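Local coordinates for protein Ta0487 (PDB 3KBQ), which is of unknown function but belongs to the CinA family and, through the domain described here, probably binds molybdopterin, at residues 7-12 / 53-58. Sequence-based numbering, arbitrary orientation.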
# COMPACT_ATOMS: atom_id res chain seq x y z
N SER B 7 9.14 6.14 2.14
CA SER B 7 7.89 5.38 2.05
C SER B 7 6.79 6.20 1.44
O SER B 7 6.82 7.44 1.49
CB SER B 7 7.43 4.87 3.43
OG SER B 7 8.26 3.77 3.75
N VAL B 8 5.81 5.51 0.87
CA VAL B 8 4.69 6.13 0.19
C VAL B 8 3.40 5.72 0.88
O VAL B 8 3.17 4.56 1.20
CB VAL B 8 4.70 5.74 -1.30
CG1 VAL B 8 3.59 6.45 -2.10
CG2 VAL B 8 6.09 6.05 -1.89
N ILE B 9 2.51 6.68 1.07
CA ILE B 9 1.22 6.43 1.66
C ILE B 9 0.17 6.96 0.68
O ILE B 9 0.33 8.04 0.09
CB ILE B 9 1.06 7.14 3.02
CG1 ILE B 9 2.06 6.59 4.07
CG2 ILE B 9 -0.45 6.98 3.52
CD1 ILE B 9 2.18 7.56 5.31
N THR B 10 -0.89 6.19 0.49
CA THR B 10 -1.99 6.60 -0.34
C THR B 10 -3.22 6.48 0.58
O THR B 10 -3.47 5.43 1.18
CB THR B 10 -2.20 5.65 -1.55
OG1 THR B 10 -1.01 5.63 -2.36
CG2 THR B 10 -3.39 6.13 -2.45
N VAL B 11 -3.99 7.56 0.68
CA VAL B 11 -5.23 7.55 1.48
C VAL B 11 -6.47 7.63 0.57
O VAL B 11 -6.56 8.54 -0.25
CB VAL B 11 -5.22 8.76 2.45
CG1 VAL B 11 -6.48 8.76 3.34
CG2 VAL B 11 -3.89 8.79 3.31
N GLY B 12 -7.42 6.71 0.69
CA GLY B 12 -8.60 6.76 -0.16
C GLY B 12 -9.26 5.40 -0.28
O GLY B 12 -8.69 4.44 -0.83
N GLY B 53 -3.12 7.59 10.89
CA GLY B 53 -2.10 7.76 11.91
C GLY B 53 -1.13 6.56 11.94
O GLY B 53 0.10 6.74 12.09
N TRP B 54 -1.72 5.35 11.86
CA TRP B 54 -0.96 4.10 11.78
C TRP B 54 0.08 4.13 10.63
O TRP B 54 1.24 3.85 10.86
CB TRP B 54 -1.87 2.83 11.74
CG TRP B 54 -1.10 1.60 11.40
CD1 TRP B 54 -0.33 0.81 12.27
CD2 TRP B 54 -0.92 1.05 10.09
NE1 TRP B 54 0.30 -0.18 11.54
CE2 TRP B 54 -0.05 -0.06 10.22
CE3 TRP B 54 -1.41 1.40 8.82
CZ2 TRP B 54 0.33 -0.85 9.11
CZ3 TRP B 54 -1.05 0.60 7.72
CH2 TRP B 54 -0.18 -0.51 7.88
N ALA B 55 -0.36 4.50 9.44
CA ALA B 55 0.48 4.45 8.24
C ALA B 55 1.65 5.44 8.40
O ALA B 55 2.80 5.07 8.18
CB ALA B 55 -0.36 4.77 7.00
N PHE B 56 1.37 6.65 8.86
CA PHE B 56 2.45 7.63 9.02
C PHE B 56 3.46 7.15 10.05
O PHE B 56 4.65 7.27 9.84
CB PHE B 56 1.93 9.05 9.43
CG PHE B 56 1.46 9.89 8.26
CD1 PHE B 56 2.37 10.41 7.33
CD2 PHE B 56 0.10 10.17 8.09
CE1 PHE B 56 1.94 11.14 6.25
CE2 PHE B 56 -0.35 10.94 7.00
CZ PHE B 56 0.56 11.44 6.09
N ARG B 57 3.00 6.62 11.18
CA ARG B 57 3.92 6.13 12.20
C ARG B 57 4.84 4.99 11.74
O ARG B 57 6.06 5.02 11.92
CB ARG B 57 3.15 5.68 13.46
CG ARG B 57 2.42 6.83 14.20
CD ARG B 57 3.35 8.03 14.36
NE ARG B 57 4.55 7.70 15.14
CZ ARG B 57 4.71 8.04 16.41
NH1 ARG B 57 3.73 8.68 17.02
NH2 ARG B 57 5.85 7.74 17.06
N VAL B 58 4.24 3.97 11.16
CA VAL B 58 5.06 2.93 10.53
C VAL B 58 6.00 3.46 9.44
O VAL B 58 7.20 3.12 9.46
CB VAL B 58 4.22 1.76 10.04
CG1 VAL B 58 5.11 0.66 9.56
CG2 VAL B 58 3.42 1.22 11.26
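Ile9 reaches from strand 5-11 toward helix 49-62 and meets Ala55 and Phe56, a strand-to-helix packing contact in the alpha/beta fold of a probable molybdopterin-binding domain. The helix is the crossover of a beta-alpha-beta unit: it joins parallel strands 38-45 and 65-69 and packs over strand 5-11, which runs between them in the mixed sheet. Where the two elements come nearest, the CA atoms of Ile9 and Ala55 are 6.9 Å apart, and the Ala55 methyl faces Ile9. No hydrogen bond joins the segments; the side chains that meet are apolar, and all three residues are buried.

The tight part is made by the two branches of Ile9. Ile9 CG2 stands anti to the backbone N and meets the Ala55 methyl, 4.1 Å from Ala55 CB. The longer branch, with CG1 anti to the carbonyl carbon (chi1 -64°) and an extended second torsion, brings Ile9 CD1 to 3.8 Å from the carbonyl C of Ala55. The Ile9 and Phe56 side chains cross at about a right angle. Val66 and Ser68 of strand 65-69 touch both of them, and Phe84 packs edge-to-face with the Phe56 ring.

The other side of the helix faces solvent and the second subunit. Arg57 leaves the helix on the side away from the strand and is exposed; its NH1 hydrogen-bonds Cys87 O. Partly exposed Trp54 packs on Val58 of the second subunit and makes a cation-pi contact with Arg41 of that subunit.

On the buried side, Ile9 CD1 lies over a face of the Phe56 ring as a CH-pi contact, 24° off the ring normal. It is displaced toward the rim, where Phe56 CD1 is the ring atom nearest to Ile9 CD1, at 3.5 Å.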